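Local coordinates for putative TOXIN related protein (Parabacteroides distasonis ATCC 8503, PDB 3K0Y) that is of unknown function, a putative toxin-related protein with a predicted signal sequence that pairs a NigD-like OB domain with a NigD-like beta sandwich, at residues I13-V18 against R53-F58; T41-Y46 against V78-N83; S174-T179 against L201-D206. All coordinates share one frame; numbering follows the deposited sequence.

Contact 1 (I13-V18 against R53-F58); sequences IAVATV and RALVNF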
ATOM      1  N   ILE A  13      -0.179   5.378 -16.600  1.00 59.11           N
ATOM      2  CA  ILE A  13      -0.770   5.471 -15.282  1.00 56.97           C
ATOM      3  C   ILE A  13      -0.104   4.439 -14.419  1.00 54.80           C
ATOM      4  O   ILE A  13      -0.010   3.294 -14.802  1.00 53.60           O
ATOM      5  CB  ILE A  13      -2.289   5.298 -15.294  1.00 57.23           C
ATOM      6  CG1 ILE A  13      -2.903   6.186 -16.401  1.00 57.31           C
ATOM      7  CG2 ILE A  13      -2.860   5.725 -13.921  1.00 56.70           C
ATOM      8  CD1 ILE A  13      -4.437   6.370 -16.342  1.00 54.34           C
ATOM      9  N   ALA A  14       0.410   4.866 -13.266  1.00 52.89           N
ATOM     10  CA  ALA A  14       1.121   3.968 -12.357  1.00 51.07           C
ATOM     11  C   ALA A  14       1.089   4.455 -10.892  1.00 50.01           C
ATOM     12  O   ALA A  14       0.896   5.655 -10.625  1.00 49.24           O
ATOM     13  CB  ALA A  14       2.572   3.794 -12.839  1.00 50.67           C
ATOM     14  N   VAL A  15       1.270   3.514  -9.958  1.00 48.27           N
ATOM     15  CA  VAL A  15       1.457   3.824  -8.563  1.00 48.45           C
ATOM     16  C   VAL A  15       2.956   4.166  -8.404  1.00 48.34           C
ATOM     17  O   VAL A  15       3.809   3.455  -8.957  1.00 50.29           O
ATOM     18  CB  VAL A  15       0.945   2.671  -7.637  1.00 48.82           C
ATOM     19  CG1 VAL A  15       1.232   2.946  -6.126  1.00 46.89           C
ATOM     20  CG2 VAL A  15      -0.541   2.438  -7.855  1.00 46.60           C
ATOM     21  N   ALA A  16       3.251   5.296  -7.749  1.00 46.23           N
ATOM     22  CA  ALA A  16       4.614   5.771  -7.508  1.00 45.01           C
ATOM     23  C   ALA A  16       4.776   6.202  -6.065  1.00 44.49           C
ATOM     24  O   ALA A  16       3.816   6.676  -5.438  1.00 44.35           O
ATOM     25  CB  ALA A  16       4.932   6.983  -8.383  1.00 44.10           C
ATOM     26  N   THR A  17       6.006   6.135  -5.585  1.00 44.01           N
ATOM     27  CA  THR A  17       6.372   6.781  -4.343  1.00 43.98           C
ATOM     28  C   THR A  17       6.901   8.190  -4.598  1.00 44.73           C
ATOM     29  O   THR A  17       7.747   8.403  -5.444  1.00 44.04           O
ATOM     30  CB  THR A  17       7.388   5.971  -3.561  1.00 44.34           C
ATOM     31  OG1 THR A  17       6.906   4.618  -3.453  1.00 41.04           O
ATOM     32  CG2 THR A  17       7.656   6.636  -2.120  1.00 42.43           C
ATOM     33  N   VAL A  18       6.349   9.145  -3.856  1.00 45.55           N
ATOM     34  CA  VAL A  18       6.770  10.514  -3.895  1.00 46.45           C
ATOM     35  C   VAL A  18       8.027  10.667  -3.038  1.00 47.88           C
ATOM     36  O   VAL A  18       8.031  10.342  -1.852  1.00 48.39           O
ATOM     37  CB  VAL A  18       5.660  11.478  -3.334  1.00 46.41           C
ATOM     38  CG1 VAL A  18       6.197  12.931  -3.272  1.00 46.70           C
ATOM     39  CG2 VAL A  18       4.379  11.456  -4.174  1.00 43.38           C
ATOM     40  N   ARG A  53       2.478   7.313  -1.244  1.00 42.13           N
ATOM     41  CA  ARG A  53       2.309   6.823  -2.625  1.00 41.90           C
ATOM     42  C   ARG A  53       1.200   7.605  -3.297  1.00 41.16           C
ATOM     43  O   ARG A  53       0.355   8.207  -2.613  1.00 41.86           O
ATOM     44  CB  ARG A  53       1.981   5.346  -2.631  1.00 40.64           C
ATOM     45  CG  ARG A  53       2.981   4.500  -1.892  1.00 41.42           C
ATOM     46  CD  ARG A  53       3.226   3.166  -2.637  1.00 37.92           C
ATOM     47  NE  ARG A  53       4.276   3.340  -3.629  1.00 42.60           N
ATOM     48  CZ  ARG A  53       4.519   2.483  -4.622  1.00 40.25           C
ATOM     49  NH1 ARG A  53       3.763   1.400  -4.781  1.00 39.66           N
ATOM     50  NH2 ARG A  53       5.519   2.710  -5.428  1.00 41.32           N
ATOM     51  N   ALA A  54       1.191   7.572  -4.617  1.00 40.80           N
ATOM     52  CA  ALA A  54       0.213   8.301  -5.410  1.00 41.53           C
ATOM     53  C   ALA A  54      -0.052   7.551  -6.710  1.00 41.43           C
ATOM     54  O   ALA A  54       0.800   6.814  -7.183  1.00 42.58           O
ATOM     55  CB  ALA A  54       0.677   9.717  -5.715  1.00 40.34           C
ATOM     56  N   LEU A  55      -1.259   7.696  -7.215  1.00 41.56           N
ATOM     57  CA  LEU A  55      -1.593   7.307  -8.564  1.00 43.60           C
ATOM     58  C   LEU A  55      -1.241   8.494  -9.476  1.00 43.20           C
ATOM     59  O   LEU A  55      -1.787   9.600  -9.321  1.00 43.94           O
ATOM     60  CB  LEU A  55      -3.088   6.951  -8.640  1.00 43.89           C
ATOM     61  CG  LEU A  55      -3.563   6.261  -9.922  1.00 47.00           C
ATOM     62  CD1 LEU A  55      -2.898   4.897 -10.114  1.00 47.18           C
ATOM     63  CD2 LEU A  55      -5.119   6.155  -9.878  1.00 48.99           C
ATOM     64  N   VAL A  56      -0.317   8.267 -10.396  1.00 43.75           N
ATOM     65  CA  VAL A  56       0.228   9.302 -11.246  1.00 44.82           C
ATOM     66  C   VAL A  56      -0.058   9.061 -12.735  1.00 45.73           C
ATOM     67  O   VAL A  56       0.238   7.997 -13.253  1.00 45.82           O
ATOM     68  CB  VAL A  56       1.756   9.430 -11.062  1.00 45.03           C
ATOM     69  CG1 VAL A  56       2.285  10.575 -11.899  1.00 44.91           C
ATOM     70  CG2 VAL A  56       2.130   9.633  -9.545  1.00 43.55           C
ATOM     71  N   ASN A  57      -0.607  10.080 -13.401  1.00 46.30           N
ATOM     72  CA  ASN A  57      -0.814  10.104 -14.842  1.00 47.47           C
ATOM     73  C   ASN A  57       0.296  10.998 -15.394  1.00 48.81           C
ATOM     74  O   ASN A  57       0.375  12.184 -15.049  1.00 48.74           O
ATOM     75  CB  ASN A  57      -2.185  10.679 -15.154  1.00 47.59           C
ATOM     76  CG  ASN A  57      -2.531  10.665 -16.681  1.00 50.62           C
ATOM     77  OD1 ASN A  57      -1.658  10.733 -17.559  1.00 50.72           O
ATOM     78  ND2 ASN A  57      -3.820  10.561 -16.972  1.00 50.92           N
ATOM     79  N   PHE A  58       1.205  10.411 -16.169  1.00 50.01           N
ATOM     80  CA  PHE A  58       2.381  11.121 -16.631  1.00 51.60           C
ATOM     81  C   PHE A  58       2.689  10.817 -18.116  1.00 52.98           C
ATOM     82  O   PHE A  58       2.279   9.788 -18.671  1.00 52.60           O
ATOM     83  CB  PHE A  58       3.597  10.819 -15.731  1.00 51.48           C
ATOM     84  CG  PHE A  58       4.045   9.378 -15.753  1.00 53.10           C
ATOM     85  CD1 PHE A  58       3.464   8.439 -14.907  1.00 53.31           C
ATOM     86  CD2 PHE A  58       5.042   8.947 -16.635  1.00 55.26           C
ATOM     87  CE1 PHE A  58       3.857   7.115 -14.935  1.00 54.05           C
ATOM     88  CE2 PHE A  58       5.445   7.609 -16.650  1.00 55.26           C
ATOM     89  CZ  PHE A  58       4.846   6.696 -15.787  1.00 54.02           C
TER

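Contact 2 (T41-Y46 against V78-N83); sequences TNYPNY and VNAIHN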
ATOM      1  N   THR A  41       4.524  20.079 -14.916  1.00 49.14           N
ATOM      2  CA  THR A  41       3.427  19.587 -14.096  1.00 48.98           C
ATOM      3  C   THR A  41       2.181  20.406 -14.316  1.00 49.12           C
ATOM      4  O   THR A  41       2.267  21.615 -14.447  1.00 49.27           O
ATOM      5  CB  THR A  41       3.796  19.613 -12.568  1.00 49.07           C
ATOM      6  OG1 THR A  41       2.732  19.039 -11.797  1.00 48.14           O
ATOM      7  CG2 THR A  41       4.086  21.079 -12.065  1.00 48.52           C
ATOM      8  N   ASN A  42       1.020  19.759 -14.346  1.00 49.52           N
ATOM      9  CA  ASN A  42      -0.269  20.485 -14.196  1.00 49.63           C
ATOM     10  C   ASN A  42      -0.634  20.830 -12.757  1.00 49.99           C
ATOM     11  O   ASN A  42      -1.570  21.607 -12.547  1.00 50.71           O
ATOM     12  CB  ASN A  42      -1.422  19.668 -14.783  1.00 50.28           C
ATOM     13  CG  ASN A  42      -1.372  19.589 -16.309  1.00 49.81           C
ATOM     14  OD1 ASN A  42      -1.064  20.560 -16.959  1.00 52.28           O
ATOM     15  ND2 ASN A  42      -1.683  18.440 -16.857  1.00 48.50           N
ATOM     16  N   TYR A  43       0.053  20.248 -11.759  1.00 49.81           N
ATOM     17  CA  TYR A  43      -0.192  20.597 -10.338  1.00 50.05           C
ATOM     18  C   TYR A  43       1.041  21.221  -9.650  1.00 48.45           C
ATOM     19  O   TYR A  43       1.700  20.568  -8.828  1.00 47.97           O
ATOM     20  CB  TYR A  43      -0.509  19.379  -9.514  1.00 51.08           C
ATOM     21  CG  TYR A  43      -1.707  18.518  -9.792  1.00 57.27           C
ATOM     22  CD1 TYR A  43      -2.146  18.222 -11.087  1.00 61.43           C
ATOM     23  CD2 TYR A  43      -2.348  17.870  -8.700  1.00 62.97           C
ATOM     24  CE1 TYR A  43      -3.239  17.358 -11.289  1.00 64.01           C
ATOM     25  CE2 TYR A  43      -3.420  17.011  -8.891  1.00 64.22           C
ATOM     26  CZ  TYR A  43      -3.860  16.747 -10.180  1.00 63.95           C
ATOM     27  OH  TYR A  43      -4.926  15.886 -10.333  1.00 64.61           O
ATOM     28  N   PRO A  44       1.346  22.493  -9.932  1.00 46.64           N
ATOM     29  CA  PRO A  44       2.587  22.998  -9.358  1.00 46.05           C
ATOM     30  C   PRO A  44       2.540  23.223  -7.841  1.00 45.65           C
ATOM     31  O   PRO A  44       3.596  23.388  -7.229  1.00 45.48           O
ATOM     32  CB  PRO A  44       2.817  24.315 -10.110  1.00 45.99           C
ATOM     33  CG  PRO A  44       1.442  24.732 -10.543  1.00 46.29           C
ATOM     34  CD  PRO A  44       0.731  23.446 -10.866  1.00 46.61           C
ATOM     35  N   ASN A  45       1.340  23.214  -7.246  1.00 45.12           N
ATOM     36  CA  ASN A  45       1.169  23.469  -5.821  1.00 44.83           C
ATOM     37  C   ASN A  45       1.026  22.187  -5.012  1.00 45.20           C
ATOM     38  O   ASN A  45       0.641  22.223  -3.864  1.00 45.79           O
ATOM     39  CB  ASN A  45      -0.049  24.386  -5.589  1.00 44.89           C
ATOM     40  CG  ASN A  45       0.133  25.762  -6.193  1.00 43.73           C
ATOM     41  OD1 ASN A  45       1.219  26.304  -6.165  1.00 39.67           O
ATOM     42  ND2 ASN A  45      -0.928  26.315  -6.764  1.00 43.34           N
ATOM     43  N   TYR A  46       1.356  21.060  -5.623  1.00 45.62           N
ATOM     44  CA  TYR A  46       1.333  19.756  -4.978  1.00 45.72           C
ATOM     45  C   TYR A  46       2.353  19.757  -3.850  1.00 46.36           C
ATOM     46  O   TYR A  46       3.476  20.217  -4.036  1.00 46.45           O
ATOM     47  CB  TYR A  46       1.703  18.666  -6.017  1.00 45.39           C
ATOM     48  CG  TYR A  46       1.764  17.285  -5.422  1.00 43.83           C
ATOM     49  CD1 TYR A  46       0.596  16.586  -5.125  1.00 42.07           C
ATOM     50  CD2 TYR A  46       2.975  16.701  -5.101  1.00 42.06           C
ATOM     51  CE1 TYR A  46       0.643  15.332  -4.535  1.00 42.03           C
ATOM     52  CE2 TYR A  46       3.027  15.442  -4.526  1.00 42.12           C
ATOM     53  CZ  TYR A  46       1.848  14.770  -4.232  1.00 41.86           C
ATOM     54  OH  TYR A  46       1.886  13.499  -3.672  1.00 43.44           O
ATOM     55  N   VAL A  78       3.993  15.533 -15.153  1.00 50.75           N
ATOM     56  CA  VAL A  78       2.925  15.065 -14.300  1.00 49.81           C
ATOM     57  C   VAL A  78       1.629  15.655 -14.839  1.00 49.32           C
ATOM     58  O   VAL A  78       1.440  16.848 -14.809  1.00 49.20           O
ATOM     59  CB  VAL A  78       3.166  15.517 -12.827  1.00 49.86           C
ATOM     60  CG1 VAL A  78       1.950  15.202 -11.935  1.00 48.19           C
ATOM     61  CG2 VAL A  78       4.446  14.846 -12.283  1.00 48.84           C
ATOM     62  N   ASN A  79       0.757  14.822 -15.382  1.00 49.31           N
ATOM     63  CA  ASN A  79      -0.545  15.293 -15.841  1.00 49.63           C
ATOM     64  C   ASN A  79      -1.525  15.367 -14.691  1.00 49.65           C
ATOM     65  O   ASN A  79      -2.307  16.318 -14.599  1.00 50.56           O
ATOM     66  CB  ASN A  79      -1.098  14.394 -16.928  1.00 49.66           C
ATOM     67  CG  ASN A  79      -0.136  14.262 -18.130  1.00 51.28           C
ATOM     68  OD1 ASN A  79       0.404  15.255 -18.623  1.00 52.06           O
ATOM     69  ND2 ASN A  79       0.101  13.031 -18.563  1.00 52.00           N
ATOM     70  N   ALA A  80      -1.496  14.353 -13.831  1.00 49.37           N
ATOM     71  CA  ALA A  80      -2.315  14.351 -12.622  1.00 49.37           C
ATOM     72  C   ALA A  80      -1.642  13.482 -11.561  1.00 47.80           C
ATOM     73  O   ALA A  80      -0.837  12.634 -11.862  1.00 48.25           O
ATOM     74  CB  ALA A  80      -3.761  13.856 -12.921  1.00 49.24           C
ATOM     75  N   ILE A  81      -1.956  13.726 -10.307  1.00 46.38           N
ATOM     76  CA  ILE A  81      -1.358  12.963  -9.227  1.00 46.04           C
ATOM     77  C   ILE A  81      -2.391  12.937  -8.100  1.00 45.81           C
ATOM     78  O   ILE A  81      -2.836  13.993  -7.609  1.00 45.05           O
ATOM     79  CB  ILE A  81       0.013  13.564  -8.813  1.00 45.57           C
ATOM     80  CG1 ILE A  81       0.582  12.849  -7.591  1.00 44.54           C
ATOM     81  CG2 ILE A  81      -0.136  15.081  -8.560  1.00 44.30           C
ATOM     82  CD1 ILE A  81       2.056  13.066  -7.421  1.00 44.22           C
ATOM     83  N   HIS A  82      -2.824  11.721  -7.778  1.00 45.72           N
ATOM     84  CA  HIS A  82      -3.843  11.474  -6.769  0.50 45.25           C
ATOM     85  C   HIS A  82      -3.242  10.624  -5.658  1.00 44.83           C
ATOM     86  O   HIS A  82      -2.949   9.458  -5.869  1.00 43.61           O
ATOM     87  CB  HIS A  82      -5.021  10.729  -7.399  0.50 45.30           C
ATOM     88  CG  HIS A  82      -5.443  11.270  -8.730  0.50 46.15           C
ATOM     89  ND1 HIS A  82      -6.046  12.495  -8.874  0.50 46.66           N
ATOM     90  CD2 HIS A  82      -5.370  10.734  -9.977  0.50 45.99           C
ATOM     91  CE1 HIS A  82      -6.315  12.701 -10.154  0.50 45.53           C
ATOM     92  NE2 HIS A  82      -5.926  11.642 -10.838  0.50 44.47           N
ATOM     93  N   ASN A  83      -3.052  11.206  -4.478  1.00 44.20           N
ATOM     94  CA  ASN A  83      -2.489  10.452  -3.374  1.00 43.01           C
ATOM     95  C   ASN A  83      -3.302   9.203  -3.042  1.00 42.98           C
ATOM     96  O   ASN A  83      -4.526   9.183  -3.135  1.00 41.44           O
ATOM     97  CB  ASN A  83      -2.384  11.329  -2.147  1.00 43.12           C
ATOM     98  CG  ASN A  83      -1.288  12.366  -2.277  1.00 43.10           C
ATOM     99  OD1 ASN A  83      -0.542  12.372  -3.268  1.00 42.42           O
ATOM    100  ND2 ASN A  83      -1.183  13.253  -1.285  1.00 41.82           N
TER

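Contact 3 (S174-T179 against L201-D206); sequences SSLPDT and LKYNSD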
ATOM      1  N   SER A 174       8.477  -1.400   6.022  1.00 47.04           N
ATOM      2  CA  SER A 174       9.844  -1.271   6.475  1.00 48.29           C
ATOM      3  C   SER A 174      10.021  -1.680   7.948  1.00 47.72           C
ATOM      4  O   SER A 174      11.131  -1.836   8.376  1.00 48.25           O
ATOM      5  CB  SER A 174      10.333   0.172   6.241  1.00 48.99           C
ATOM      6  OG  SER A 174       9.677   1.064   7.109  1.00 49.73           O
ATOM      7  N   SER A 175       8.921  -1.838   8.692  1.00 47.28           N
ATOM      8  CA  SER A 175       8.911  -2.274  10.084  1.00 46.72           C
ATOM      9  C   SER A 175       8.913  -3.795  10.214  1.00 46.80           C
ATOM     10  O   SER A 175       8.929  -4.292  11.331  1.00 47.66           O
ATOM     11  CB  SER A 175       7.644  -1.729  10.794  1.00 47.00           C
ATOM     12  OG  SER A 175       6.468  -2.385  10.310  1.00 47.17           O
ATOM     13  N   LEU A 176       8.862  -4.540   9.110  1.00 45.92           N
ATOM     14  CA  LEU A 176       8.984  -5.991   9.196  1.00 46.17           C
ATOM     15  C   LEU A 176      10.451  -6.332   9.494  1.00 45.89           C
ATOM     16  O   LEU A 176      11.336  -5.572   9.112  1.00 45.95           O
ATOM     17  CB  LEU A 176       8.551  -6.696   7.922  1.00 45.93           C
ATOM     18  CG  LEU A 176       7.054  -6.613   7.576  1.00 47.31           C
ATOM     19  CD1 LEU A 176       6.841  -7.275   6.203  1.00 42.20           C
ATOM     20  CD2 LEU A 176       6.166  -7.211   8.665  1.00 44.41           C
ATOM     21  N   PRO A 177      10.703  -7.462  10.187  1.00 45.05           N
ATOM     22  CA  PRO A 177      12.111  -7.774  10.467  1.00 45.48           C
ATOM     23  C   PRO A 177      12.916  -7.943   9.188  1.00 45.99           C
ATOM     24  O   PRO A 177      12.397  -8.422   8.145  1.00 44.53           O
ATOM     25  CB  PRO A 177      12.060  -9.069  11.314  1.00 45.56           C
ATOM     26  CG  PRO A 177      10.588  -9.324  11.667  1.00 44.88           C
ATOM     27  CD  PRO A 177       9.783  -8.534  10.603  1.00 45.05           C
ATOM     28  N   ASP A 178      14.177  -7.522   9.251  1.00 47.38           N
ATOM     29  CA  ASP A 178      15.059  -7.592   8.090  1.00 48.32           C
ATOM     30  C   ASP A 178      15.140  -9.043   7.638  1.00 48.12           C
ATOM     31  O   ASP A 178      15.288  -9.919   8.448  1.00 46.63           O
ATOM     32  CB  ASP A 178      16.448  -7.045   8.394  1.00 48.95           C
ATOM     33  CG  ASP A 178      17.208  -6.660   7.119  1.00 53.07           C
ATOM     34  OD1 ASP A 178      17.333  -7.502   6.201  1.00 57.16           O
ATOM     35  OD2 ASP A 178      17.655  -5.502   7.016  1.00 59.21           O
ATOM     36  N   THR A 179      14.970  -9.290   6.348  1.00 48.68           N
ATOM     37  CA  THR A 179      15.067 -10.650   5.834  1.00 49.91           C
ATOM     38  C   THR A 179      16.517 -10.953   5.505  1.00 51.43           C
ATOM     39  O   THR A 179      16.806 -12.003   4.966  1.00 51.09           O
ATOM     40  CB  THR A 179      14.241 -10.865   4.556  1.00 48.89           C
ATOM     41  OG1 THR A 179      14.862 -10.158   3.480  1.00 48.55           O
ATOM     42  CG2 THR A 179      12.807 -10.414   4.745  1.00 48.88           C
ATOM     43  N   LEU A 201       2.683 -13.653  -0.937  1.00 47.85           N
ATOM     44  CA  LEU A 201       3.589 -12.928  -1.789  1.00 49.01           C
ATOM     45  C   LEU A 201       5.022 -13.187  -1.318  1.00 50.14           C
ATOM     46  O   LEU A 201       5.276 -13.567  -0.184  1.00 49.95           O
ATOM     47  CB  LEU A 201       3.303 -11.411  -1.754  1.00 48.66           C
ATOM     48  CG  LEU A 201       1.862 -10.898  -1.820  1.00 50.55           C
ATOM     49  CD1 LEU A 201       1.215 -10.958  -0.435  1.00 51.59           C
ATOM     50  CD2 LEU A 201       1.765  -9.413  -2.297  1.00 52.95           C
ATOM     51  N   LYS A 202       5.955 -12.939  -2.215  1.00 50.68           N
ATOM     52  CA  LYS A 202       7.377 -13.039  -1.920  1.00 50.40           C
ATOM     53  C   LYS A 202       7.798 -11.670  -1.463  1.00 49.07           C
ATOM     54  O   LYS A 202       7.408 -10.698  -2.076  1.00 49.01           O
ATOM     55  CB  LYS A 202       8.154 -13.424  -3.190  1.00 49.89           C
ATOM     56  CG  LYS A 202       7.848 -14.782  -3.711  1.00 51.00           C
ATOM     57  CD  LYS A 202       8.407 -15.812  -2.797  1.00 54.04           C
ATOM     58  CE  LYS A 202       8.310 -17.227  -3.357  1.00 55.22           C
ATOM     59  NZ  LYS A 202       8.374 -18.268  -2.266  1.00 51.26           N
ATOM     60  N   TYR A 203       8.610 -11.613  -0.412  1.00 49.27           N
ATOM     61  CA  TYR A 203       9.109 -10.363   0.196  1.00 49.29           C
ATOM     62  C   TYR A 203      10.598 -10.456   0.598  1.00 50.36           C
ATOM     63  O   TYR A 203      11.024 -11.369   1.323  1.00 50.06           O
ATOM     64  CB  TYR A 203       8.293 -10.019   1.436  1.00 48.58           C
ATOM     65  CG  TYR A 203       8.806  -8.778   2.129  1.00 48.02           C
ATOM     66  CD1 TYR A 203       8.666  -7.515   1.538  1.00 48.40           C
ATOM     67  CD2 TYR A 203       9.451  -8.857   3.346  1.00 46.25           C
ATOM     68  CE1 TYR A 203       9.158  -6.363   2.147  1.00 46.46           C
ATOM     69  CE2 TYR A 203       9.956  -7.713   3.965  1.00 47.92           C
ATOM     70  CZ  TYR A 203       9.785  -6.468   3.362  1.00 47.03           C
ATOM     71  OH  TYR A 203      10.294  -5.342   3.962  1.00 47.97           O
ATOM     72  N   ASN A 204      11.365  -9.474   0.164  1.00 51.71           N
ATOM     73  CA  ASN A 204      12.776  -9.370   0.503  1.00 53.07           C
ATOM     74  C   ASN A 204      12.971  -7.945   1.005  1.00 54.26           C
ATOM     75  O   ASN A 204      12.538  -7.030   0.336  1.00 54.17           O
ATOM     76  CB  ASN A 204      13.624  -9.640  -0.751  1.00 52.74           C
ATOM     77  CG  ASN A 204      15.141  -9.704  -0.459  1.00 52.57           C
ATOM     78  OD1 ASN A 204      15.686  -8.863   0.244  1.00 49.84           O
ATOM     79  ND2 ASN A 204      15.809 -10.701  -1.025  1.00 50.78           N
ATOM     80  N   SER A 205      13.580  -7.754   2.183  1.00 55.29           N
ATOM     81  CA  SER A 205      13.813  -6.395   2.698  1.00 57.05           C
ATOM     82  C   SER A 205      14.700  -5.543   1.783  1.00 58.22           C
ATOM     83  O   SER A 205      14.674  -4.325   1.848  1.00 57.53           O
ATOM     84  CB  SER A 205      14.461  -6.429   4.082  1.00 56.55           C
ATOM     85  OG  SER A 205      13.628  -7.083   4.996  1.00 57.88           O
ATOM     86  N   ASP A 206      15.525  -6.191   0.974  1.00 60.13           N
ATOM     87  CA  ASP A 206      16.322  -5.480  -0.021  1.00 62.32           C
ATOM     88  C   ASP A 206      15.494  -5.192  -1.298  1.00 63.49           C
ATOM     89  O   ASP A 206      15.259  -6.094  -2.080  1.00 63.83           O
ATOM     90  CB  ASP A 206      17.568  -6.322  -0.343  1.00 62.57           C
ATOM     91  CG  ASP A 206      18.588  -5.573  -1.157  1.00 62.77           C
ATOM     92  OD1 ASP A 206      18.481  -4.348  -1.285  1.00 64.16           O
ATOM     93  OD2 ASP A 206      19.510  -6.218  -1.664  1.00 65.68           O
TER
HETATM   94  O   HOH W   1      11.958  -5.583   6.346  1.00 53.64           O

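Contact 1 (I13-V18 against R53-F58)
Ala14 and Val56 form a hydrogen-bonded pair between antiparallel strands 11-22 and 52-62 of the NigD-like OB domain, with Ala16 and Ala54 making the next such pair. Their backbone bonds form a regular ladder: Val56 N reaches Ala14 O at 2.9 Å with an N-H...O angle of 172°, and the Ala16-Ala54 pair is bonded in both directions. Between these rungs Val15 faces Leu55 as a non-hydrogen-bonded pair, and the CA-H of Val15 points to Ala54 O.

Apolar packing divides between the two sides of the sheet. On one, Ile13 CG2 meets Leu55 CD1 at 3.9 Å, and Val15 CG2 reaches the same methyl. On the other, Ala16 CB lies 4.0 Å from Val56 CG2, while Ala14 CB sits at the edge of the Phe58 ring, close to CE1.

The polar part belongs to Arg53. Bends at chi2 and chi3 (87°) fold its chain back across the neighbouring strand, where Val15 CG1 packs 3.3 Å from NH1 over one guanidinium face. Asp31 forms a salt bridge with NH2, and Asn121 bonds NH1, so the arginine reaches from this strand pair to strand 119-128; Thr17 OG1 has a further partner in Asp117. Thr17 OG1 accepts from Arg53 NE at 2.9 Å, 21° out of the guanidinium plane, and only weakly from NH2.

Contact 2 (T41-Y46 against V78-N83)
The rings of Tyr43 and Tyr46 each receive a different methyl of Ile81 on one face, where the loop after strand 40-41 folds against strand 74-88 of the NigD-like OB domain. Ile81 CG2 lies over the Tyr43 ring, 3.9 Å from its centroid, and CD1 lies over Tyr46 at the same distance from the centroid; both are CH-pi contacts offset toward the rim. With its CG1 anti to the backbone N (chi1 175°), Ile81 extends CD1 over Tyr46, while CG2 covers Tyr43 and also touches Tyr46 CD1. At the edge of the Tyr46 ring, in its plane, stands Asn83 OD1. The Tyr43 ring also comes close to the strand backbone, its CE1 3.4 Å from Ala80 CA, and its hydroxyl passes close to Ala80 CB.

A type I turn from Tyr43 to Tyr46 brings the two aromatic residues to the strand. Before it, Thr41 and Val78 form a parallel bridge with their side chains side by side, and Asn42 N continues the pairing by donating to Val78 O. Thr41 OG1 accepts from Tyr43 N at 2.9 Å, an ST turn at the point where the chain leaves the sheet. Asn42 ND2 then donates to Asn79 O at 3.2 Å, in the plane of its own amide and on a carbonyl lone pair, while Lys77 holds Asn42 OD1. On the other side of strand 74-88, Asn79 and Ala80 form a classic beta bulge opposite Asn57.

At the far end of the contact, ring and amide planes stand 81° apart where the Tyr46 hydroxyl donates to a lone pair of Asn83 OD1 at 2.7 Å.

Contact 3 (S174-T179 against L201-D206)
In the NigD-like beta sandwich domain, the loop leading from strand 163-172 to strand 184-192 meets the end of strand 195-203, an outermost strand of its four-stranded sheet, through a reciprocal pair of bonds between Thr179 and Ser205. Each residue offers its backbone N-H to the hydroxyl of the other: Thr179 N donates to Ser205 OG at 2.9 Å, and Ser205 N donates to Thr179 OG1 at 3.0 Å with an N-H...O angle of 166°. Thr179 OG1 sits between the backbone N and the carbonyl carbon (chi1 70°), which turns it to Ser205 N and leaves CG2 packed 3.4 Å from Ser205 OG. The same threonine hydroxyl also bonds Glu182 O.

Beside this pair, Leu176 CD1 lies over one face of the Tyr203 ring, 4.3 Å from its centroid, in a CH-pi contact. A water in the plane of that ring bridges the segments: it donates to Leu176 O at 2.8 Å and is hydrogen-bonded to Tyr203 OH and Ser205 OG.

Asn204 OD1 accepts from Asp206 N at 2.8 Å, closing an Asx turn, and Gly181 O and Thr183 OG1 hold the ND2 of Asn204. Direct cross-segment bonds here thus rely on serine and threonine hydroxyls rather than on paired backbone carbonyls, so the loop is fastened to the chain leaving the sheet without adding a further strand to it.

How the contacts relate
From the N terminus, strand 11-22 pairs with strand 52-62 in contact 1, which closes the loop between them. Contact 2 opens inside that loop at 41-46 and closes beyond it at 78-83, so the two cross along the chain. They also touch: strands 52-62 and 74-88 are sheet neighbours, with Asn57 O probably bonded to Asn79 N, and Val18 packs on Tyr46. Together they tie the OB domain across three strands and one loop. Contact 3 follows in series, closing a loop of the beta sandwich domain; its centre lies about 22 Å from that of contact 1 and about 31 Å from that of contact 2.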